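Protein STN1 (Saccharomyces cerevisiae, PDB 3KEY) helps regulate telomere length and protect chromosome ends, restraining telomerase loading through Cdc13, with two winged helix-turn-helix regions in this C-terminal part. Local coordinates at residues F96-K101 with Q122-L127; T4-N9 with R34-S39. One frame throughout, in Å; residues are numbered along the deposited sequence.

Interaction 1 of 2, residues F96-K101 with Q122-L127; sequences FEYAEK and QEKLHL
Tyr-98 overlaps Lys-124 and Leu-125, so that a single aromatic residue meets two successive side chains on the neighbouring short helix. Toward the lysine it is the ring edge that does the touching. There Tyr-98 CE2 stands 3.6 Å from Lys-124 CG, which lies near the plane of the ring, and Lys-124 CB follows at 4.0 Å from the same CE2. It is the aliphatic root of the lysine that packs here: its chain bends at chi2 (66°), and the ammonium end runs on away from segment 96-101. Lower down the tyrosine, Leu-125 uses both of its methyls. Its CD1 sits 4.1 Å from Tyr-98 CB, beside the stem and not the ring, while CD2 of Leu-125 approaches CD2 of Tyr-98 obliquely, also at 4.1 Å. The ring reaches this far because CG of Tyr-98 is anti to the backbone N (chi1 179°), which carries it out from helix 90-108 toward the other segment. Both partners belong to the second winged helix-turn-helix region, where strand 113-117 leads into the short helix 118-125, and the contact packs that helix against the flank of helix 90-108. With an alanine here, Lys-124 CG and the methyls of Leu-125 would probably lose their aromatic partner, and a gap would open between the two helices. Directly after Leu-125 the chain leaves helical geometry at His-126, whose phi is positive, and Leu-127 then packs on Pro-91 and Leu-95 of helix 90-108, with Leu-125 also touching Leu-95.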
ATOM      1  N   PHE A  96      -7.816  -1.011  -3.454  1.00 33.25           N
ATOM      2  CA  PHE A  96      -7.939   0.426  -3.622  1.00 36.03           C
ATOM      3  C   PHE A  96      -9.349   0.802  -4.064  1.00 36.84           C
ATOM      4  O   PHE A  96      -9.897   1.798  -3.597  1.00 35.88           O
ATOM      5  CB  PHE A  96      -6.908   0.939  -4.628  1.00 36.74           C
ATOM      6  CG  PHE A  96      -5.736   1.609  -3.986  1.00 39.87           C
ATOM      7  CD1 PHE A  96      -5.778   2.968  -3.690  1.00 41.05           C
ATOM      8  CD2 PHE A  96      -4.608   0.874  -3.630  1.00 40.55           C
ATOM      9  CE1 PHE A  96      -4.715   3.596  -3.045  1.00 42.93           C
ATOM     10  CE2 PHE A  96      -3.534   1.486  -2.980  1.00 43.92           C
ATOM     11  CZ  PHE A  96      -3.586   2.852  -2.687  1.00 45.37           C
ATOM     12  N   GLU A  97      -9.930   0.021  -4.970  1.00 37.94           N
ATOM     13  CA  GLU A  97     -11.287   0.298  -5.422  1.00 39.43           C
ATOM     14  C   GLU A  97     -12.214   0.196  -4.218  1.00 37.39           C
ATOM     15  O   GLU A  97     -13.028   1.089  -3.969  1.00 36.90           O
ATOM     16  CB  GLU A  97     -11.721  -0.701  -6.497  1.00 41.97           C
ATOM     17  CG  GLU A  97     -11.517  -0.208  -7.923  1.00 50.82           C
ATOM     18  CD  GLU A  97     -11.961  -1.224  -8.968  1.00 54.10           C
ATOM     19  OE1 GLU A  97     -13.067  -1.798  -8.819  1.00 55.68           O
ATOM     20  OE2 GLU A  97     -11.204  -1.438  -9.940  1.00 56.53           O
ATOM     21  N   TYR A  98     -12.074  -0.895  -3.463  1.00 35.80           N
ATOM     22  CA  TYR A  98     -12.885  -1.112  -2.270  1.00 34.32           C
ATOM     23  C   TYR A  98     -12.799   0.081  -1.292  1.00 32.85           C
ATOM     24  O   TYR A  98     -13.823   0.587  -0.824  1.00 30.44           O
ATOM     25  CB  TYR A  98     -12.427  -2.401  -1.587  1.00 35.30           C
ATOM     26  CG  TYR A  98     -13.167  -2.754  -0.315  1.00 37.87           C
ATOM     27  CD1 TYR A  98     -12.831  -2.158   0.904  1.00 38.06           C
ATOM     28  CD2 TYR A  98     -14.185  -3.710  -0.326  1.00 38.07           C
ATOM     29  CE1 TYR A  98     -13.491  -2.512   2.085  1.00 39.47           C
ATOM     30  CE2 TYR A  98     -14.852  -4.073   0.844  1.00 39.37           C
ATOM     31  CZ  TYR A  98     -14.499  -3.475   2.046  1.00 41.78           C
ATOM     32  OH  TYR A  98     -15.138  -3.856   3.208  1.00 42.12           O
ATOM     33  N   ALA A  99     -11.581   0.524  -0.986  1.00 30.54           N
ATOM     34  CA  ALA A  99     -11.394   1.648  -0.073  1.00 31.02           C
ATOM     35  C   ALA A  99     -12.018   2.940  -0.623  1.00 31.34           C
ATOM     36  O   ALA A  99     -12.705   3.657   0.100  1.00 30.31           O
ATOM     37  CB  ALA A  99      -9.906   1.857   0.201  1.00 27.59           C
ATOM     38  N   GLU A 100     -11.772   3.236  -1.898  1.00 31.84           N
ATOM     39  CA  GLU A 100     -12.330   4.440  -2.521  1.00 34.71           C
ATOM     40  C   GLU A 100     -13.861   4.474  -2.420  1.00 33.89           C
ATOM     41  O   GLU A 100     -14.447   5.513  -2.107  1.00 31.75           O
ATOM     42  CB  GLU A 100     -11.936   4.508  -3.995  1.00 37.10           C
ATOM     43  CG  GLU A 100     -10.516   4.956  -4.263  1.00 44.06           C
ATOM     44  CD  GLU A 100      -9.975   4.364  -5.553  1.00 47.80           C
ATOM     45  OE1 GLU A 100     -10.776   4.165  -6.495  1.00 49.95           O
ATOM     46  OE2 GLU A 100      -8.755   4.103  -5.629  1.00 51.77           O
ATOM     47  N   LYS A 101     -14.500   3.343  -2.699  1.00 32.48           N
ATOM     48  CA  LYS A 101     -15.957   3.254  -2.631  1.00 35.69           C
ATOM     49  C   LYS A 101     -16.455   3.416  -1.200  1.00 35.09           C
ATOM     50  O   LYS A 101     -17.443   4.111  -0.956  1.00 35.41           O
ATOM     51  CB  LYS A 101     -16.442   1.910  -3.182  1.00 37.29           C
ATOM     52  CG  LYS A 101     -16.304   1.768  -4.694  1.00 45.21           C
ATOM     53  CD  LYS A 101     -16.652   0.347  -5.140  1.00 50.59           C
ATOM     54  CE  LYS A 101     -16.490   0.163  -6.648  1.00 54.52           C
ATOM     55  NZ  LYS A 101     -16.650  -1.275  -7.042  1.00 57.10           N
ATOM     56  N   GLN A 122     -11.665  -9.353   3.604  1.00 35.48           N
ATOM     57  CA  GLN A 122     -11.126 -10.621   3.115  1.00 39.99           C
ATOM     58  C   GLN A 122     -12.182 -11.426   2.356  1.00 40.72           C
ATOM     59  O   GLN A 122     -11.895 -12.006   1.306  1.00 42.23           O
ATOM     60  CB  GLN A 122     -10.578 -11.453   4.278  1.00 40.66           C
ATOM     61  CG  GLN A 122      -9.573 -10.699   5.132  1.00 45.25           C
ATOM     62  CD  GLN A 122      -9.057 -11.504   6.305  1.00 46.25           C
ATOM     63  OE1 GLN A 122      -9.828 -12.133   7.030  1.00 47.16           O
ATOM     64  NE2 GLN A 122      -7.742 -11.474   6.511  1.00 47.71           N
ATOM     65  N   GLU A 123     -13.403 -11.440   2.888  1.00 40.81           N
ATOM     66  CA  GLU A 123     -14.524 -12.165   2.284  1.00 42.67           C
ATOM     67  C   GLU A 123     -15.008 -11.510   0.991  1.00 42.79           C
ATOM     68  O   GLU A 123     -15.258 -12.188  -0.005  1.00 43.08           O
ATOM     69  CB  GLU A 123     -15.687 -12.244   3.282  1.00 43.25           C
ATOM     70  CG  GLU A 123     -16.875 -13.070   2.825  1.00 47.50           C
ATOM     71  CD  GLU A 123     -16.500 -14.514   2.536  1.00 49.50           C
ATOM     72  OE1 GLU A 123     -15.867 -15.156   3.403  1.00 50.04           O
ATOM     73  OE2 GLU A 123     -16.842 -15.006   1.443  1.00 51.85           O
ATOM     74  N   LYS A 124     -15.132 -10.188   1.018  1.00 42.74           N
ATOM     75  CA  LYS A 124     -15.597  -9.407  -0.126  1.00 41.04           C
ATOM     76  C   LYS A 124     -14.701  -9.504  -1.359  1.00 42.12           C
ATOM     77  O   LYS A 124     -15.188  -9.552  -2.489  1.00 41.76           O
ATOM     78  CB  LYS A 124     -15.713  -7.932   0.273  1.00 42.81           C
ATOM     79  CG  LYS A 124     -16.137  -7.002  -0.853  1.00 42.95           C
ATOM     80  CD  LYS A 124     -17.559  -7.305  -1.291  1.00 46.43           C
ATOM     81  CE  LYS A 124     -18.017  -6.336  -2.364  1.00 47.15           C
ATOM     82  NZ  LYS A 124     -19.450  -6.538  -2.690  1.00 50.57           N
ATOM     83  N   LEU A 125     -13.390  -9.524  -1.144  1.00 41.42           N
ATOM     84  CA  LEU A 125     -12.449  -9.567  -2.257  1.00 43.00           C
ATOM     85  C   LEU A 125     -11.756 -10.915  -2.416  1.00 43.69           C
ATOM     86  O   LEU A 125     -10.905 -11.080  -3.286  1.00 44.85           O
ATOM     87  CB  LEU A 125     -11.397  -8.466  -2.074  1.00 41.42           C
ATOM     88  CG  LEU A 125     -11.913  -7.046  -1.799  1.00 40.91           C
ATOM     89  CD1 LEU A 125     -10.730  -6.107  -1.576  1.00 40.61           C
ATOM     90  CD2 LEU A 125     -12.758  -6.569  -2.957  1.00 38.24           C
ATOM     91  N   HIS A 126     -12.126 -11.873  -1.572  1.00 45.68           N
ATOM     92  CA  HIS A 126     -11.529 -13.204  -1.592  1.00 47.79           C
ATOM     93  C   HIS A 126     -10.012 -13.106  -1.458  1.00 47.35           C
ATOM     94  O   HIS A 126      -9.265 -13.679  -2.249  1.00 46.86           O
ATOM     95  CB  HIS A 126     -11.899 -13.947  -2.882  1.00 49.78           C
ATOM     96  CG  HIS A 126     -13.365 -13.934  -3.179  1.00 54.78           C
ATOM     97  ND1 HIS A 126     -13.960 -12.957  -3.948  1.00 57.65           N
ATOM     98  CD2 HIS A 126     -14.368 -14.743  -2.757  1.00 55.36           C
ATOM     99  CE1 HIS A 126     -15.265 -13.163  -3.989  1.00 57.70           C
ATOM    100  NE2 HIS A 126     -15.537 -14.239  -3.273  1.00 57.23           N
ATOM    101  N   LEU A 127      -9.574 -12.371  -0.440  1.00 47.28           N
ATOM    102  CA  LEU A 127      -8.155 -12.171  -0.160  1.00 46.41           C
ATOM    103  C   LEU A 127      -7.863 -12.536   1.292  1.00 47.44           C
ATOM    104  O   LEU A 127      -7.784 -11.663   2.158  1.00 47.27           O
ATOM    105  CB  LEU A 127      -7.772 -10.710  -0.406  1.00 44.99           C
ATOM    106  CG  LEU A 127      -7.944 -10.213  -1.844  1.00 44.54           C
ATOM    107  CD1 LEU A 127      -7.601  -8.737  -1.933  1.00 44.69           C
ATOM    108  CD2 LEU A 127      -7.040 -11.020  -2.765  1.00 44.16           C
TER

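Interaction 2 of 2, residues T4-N9 with R34-S39; sequences TSAKSN and RSVVTS
Val-36 spreads its two methyls over the first turn of helix 6-16, one against Ala-6 and the other against Asn-9, in the first winged helix-turn-helix region of this C-terminal fragment. The contact joins the start of that helix to the side of helix 31-47, with the alpha carbons of Ala-6 and Val-36 only 6.4 Å apart. The valine stands with CG1 anti to its backbone N (chi1 175°), a torsion that sends CG1 and CG2 to separate neighbours. CG1 takes the Ala-6 side: it lies 4.2 Å from Ala-6 CB and 3.8 Å from Ala-6 O, so one methyl rests on both the side chain and the carbonyl of the same residue. CG2 of Val-36 takes Asn-9, but it meets the beta carbon, at 4.1 Å from Asn-9 CB, and not the amide. The asparagine swings its amide carbon to the side of its own backbone N (chi1 -82°), leaving the CB as the part that faces the valine. The whole meeting is van der Waals in kind, two methyls set against a methyl, a beta carbon and a carbonyl oxygen. Leu-67 of helix 56-73 touches both Ala-6 and Val-36, giving the pair a shared third neighbour. The beta carbon of Lys-7, the next residue along, is directed away from segment 34-39, and its NZ forms a salt bridge with Asp-137 in the second winged helix-turn-helix region. The helix that presents Ala-6 and Asn-9 is capped at its start: Ser-5 is the N-cap, and its OG accepts the N-H of Ser-8 at 3.2 Å, with an angle of 162° at the hydrogen.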
ATOM      1  N   THR A   4       5.736   9.301   3.044  1.00 60.09           N
ATOM      2  CA  THR A   4       5.356   7.912   2.789  1.00 57.43           C
ATOM      3  C   THR A   4       6.560   6.968   2.882  1.00 54.32           C
ATOM      4  O   THR A   4       7.666   7.318   2.470  1.00 52.83           O
ATOM      5  CB  THR A   4       4.702   7.775   1.385  1.00 58.50           C
ATOM      6  OG1 THR A   4       4.480   6.391   1.076  1.00 61.24           O
ATOM      7  CG2 THR A   4       5.595   8.381   0.329  1.00 59.18           C
ATOM      8  N   SER A   5       6.338   5.772   3.423  1.00 51.50           N
ATOM      9  CA  SER A   5       7.407   4.783   3.565  1.00 48.29           C
ATOM     10  C   SER A   5       7.853   4.258   2.201  1.00 46.33           C
ATOM     11  O   SER A   5       7.147   4.424   1.206  1.00 45.85           O
ATOM     12  CB  SER A   5       6.935   3.612   4.433  1.00 47.91           C
ATOM     13  OG  SER A   5       5.892   2.884   3.805  1.00 47.20           O
ATOM     14  N   ALA A   6       9.025   3.631   2.154  1.00 44.44           N
ATOM     15  CA  ALA A   6       9.544   3.086   0.901  1.00 44.01           C
ATOM     16  C   ALA A   6       8.560   2.047   0.357  1.00 42.97           C
ATOM     17  O   ALA A   6       8.276   2.002  -0.843  1.00 40.08           O
ATOM     18  CB  ALA A   6      10.915   2.454   1.131  1.00 42.40           C
ATOM     19  N   LYS A   7       8.044   1.219   1.260  1.00 42.13           N
ATOM     20  CA  LYS A   7       7.082   0.186   0.906  1.00 42.93           C
ATOM     21  C   LYS A   7       5.854   0.790   0.211  1.00 42.17           C
ATOM     22  O   LYS A   7       5.420   0.294  -0.827  1.00 40.81           O
ATOM     23  CB  LYS A   7       6.648  -0.569   2.166  1.00 44.20           C
ATOM     24  CG  LYS A   7       5.625  -1.664   1.928  1.00 46.59           C
ATOM     25  CD  LYS A   7       5.040  -2.147   3.241  1.00 48.78           C
ATOM     26  CE  LYS A   7       4.164  -1.071   3.869  1.00 53.37           C
ATOM     27  NZ  LYS A   7       3.688  -1.445   5.228  1.00 54.75           N
ATOM     28  N   SER A   8       5.293   1.856   0.783  1.00 41.62           N
ATOM     29  CA  SER A   8       4.122   2.487   0.182  1.00 42.38           C
ATOM     30  C   SER A   8       4.456   3.213  -1.127  1.00 41.69           C
ATOM     31  O   SER A   8       3.588   3.381  -1.977  1.00 42.70           O
ATOM     32  CB  SER A   8       3.434   3.430   1.184  1.00 43.66           C
ATOM     33  OG  SER A   8       2.632   2.695   2.112  1.00 42.42           O
ATOM     34  N   ASN A   9       5.704   3.640  -1.298  1.00 42.15           N
ATOM     35  CA  ASN A   9       6.089   4.281  -2.557  1.00 41.62           C
ATOM     36  C   ASN A   9       6.072   3.208  -3.660  1.00 40.51           C
ATOM     37  O   ASN A   9       5.626   3.460  -4.783  1.00 39.93           O
ATOM     38  CB  ASN A   9       7.487   4.907  -2.464  1.00 43.85           C
ATOM     39  CG  ASN A   9       7.471   6.283  -1.806  1.00 48.44           C
ATOM     40  OD1 ASN A   9       6.575   7.095  -2.052  1.00 50.93           O
ATOM     41  ND2 ASN A   9       8.478   6.558  -0.983  1.00 48.30           N
ATOM     42  N   ARG A  34      13.812   1.660  -9.373  1.00 41.64           N
ATOM     43  CA  ARG A  34      15.237   1.774  -9.069  1.00 44.46           C
ATOM     44  C   ARG A  34      15.509   2.902  -8.063  1.00 43.67           C
ATOM     45  O   ARG A  34      16.360   2.759  -7.187  1.00 44.17           O
ATOM     46  CB  ARG A  34      16.054   2.009 -10.351  1.00 47.10           C
ATOM     47  CG  ARG A  34      16.131   0.806 -11.291  1.00 50.26           C
ATOM     48  CD  ARG A  34      16.478  -0.479 -10.533  1.00 56.70           C
ATOM     49  NE  ARG A  34      17.730  -0.394  -9.778  1.00 60.67           N
ATOM     50  CZ  ARG A  34      18.944  -0.432 -10.321  1.00 63.52           C
ATOM     51  NH1 ARG A  34      19.086  -0.557 -11.636  1.00 63.99           N
ATOM     52  NH2 ARG A  34      20.022  -0.345  -9.548  1.00 64.11           N
ATOM     53  N   SER A  35      14.779   4.010  -8.176  1.00 44.23           N
ATOM     54  CA  SER A  35      14.956   5.143  -7.258  1.00 44.04           C
ATOM     55  C   SER A  35      14.688   4.711  -5.822  1.00 42.36           C
ATOM     56  O   SER A  35      15.484   4.981  -4.926  1.00 40.56           O
ATOM     57  CB  SER A  35      14.004   6.283  -7.616  1.00 44.31           C
ATOM     58  OG  SER A  35      14.157   6.660  -8.971  1.00 50.33           O
ATOM     59  N   VAL A  36      13.554   4.049  -5.619  1.00 40.12           N
ATOM     60  CA  VAL A  36      13.172   3.556  -4.302  1.00 39.44           C
ATOM     61  C   VAL A  36      14.210   2.549  -3.794  1.00 38.63           C
ATOM     62  O   VAL A  36      14.638   2.611  -2.639  1.00 38.03           O
ATOM     63  CB  VAL A  36      11.777   2.856  -4.346  1.00 40.27           C
ATOM     64  CG1 VAL A  36      11.449   2.252  -2.994  1.00 39.88           C
ATOM     65  CG2 VAL A  36      10.704   3.857  -4.743  1.00 41.49           C
ATOM     66  N   VAL A  37      14.609   1.625  -4.667  1.00 37.56           N
ATOM     67  CA  VAL A  37      15.582   0.586  -4.317  1.00 37.52           C
ATOM     68  C   VAL A  37      16.955   1.161  -3.950  1.00 37.35           C
ATOM     69  O   VAL A  37      17.566   0.763  -2.957  1.00 36.45           O
ATOM     70  CB  VAL A  37      15.741  -0.427  -5.483  1.00 35.13           C
ATOM     71  CG1 VAL A  37      16.904  -1.364  -5.206  1.00 36.20           C
ATOM     72  CG2 VAL A  37      14.449  -1.234  -5.648  1.00 36.94           C
ATOM     73  N   THR A  38      17.440   2.095  -4.755  1.00 38.86           N
ATOM     74  CA  THR A  38      18.734   2.711  -4.490  1.00 39.64           C
ATOM     75  C   THR A  38      18.719   3.413  -3.130  1.00 39.66           C
ATOM     76  O   THR A  38      19.665   3.296  -2.346  1.00 39.58           O
ATOM     77  CB  THR A  38      19.082   3.722  -5.593  1.00 40.21           C
ATOM     78  OG1 THR A  38      19.138   3.033  -6.847  1.00 40.61           O
ATOM     79  CG2 THR A  38      20.432   4.396  -5.307  1.00 41.16           C
ATOM     80  N   SER A  39      17.636   4.129  -2.848  1.00 39.64           N
ATOM     81  CA  SER A  39      17.506   4.835  -1.578  1.00 40.62           C
ATOM     82  C   SER A  39      17.550   3.855  -0.397  1.00 41.00           C
ATOM     83  O   SER A  39      18.264   4.082   0.588  1.00 39.65           O
ATOM     84  CB  SER A  39      16.195   5.635  -1.555  1.00 42.91           C
ATOM     85  OG  SER A  39      16.004   6.267  -0.299  1.00 47.19           O
TER

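How the interactions relate
Interactions 1 and 2 both lie at the surface and share no helix or strand: 2 joins helices 6-16 and 31-47 in the first winged helix-turn-helix region, 1 joins helices 90-108 and 118-125 in the second. Their centres are 25 Å apart, on opposite sides of the chain's centre, and interaction 2 lies wholly earlier in the chain. Each is a modest van der Waals contact between two helices, but the means differ. Interaction 1 relies on one aromatic ring reaching toward a short helix, whereas interaction 2 brings small aliphatic groups together at a helix's first turn, with the backbones closer.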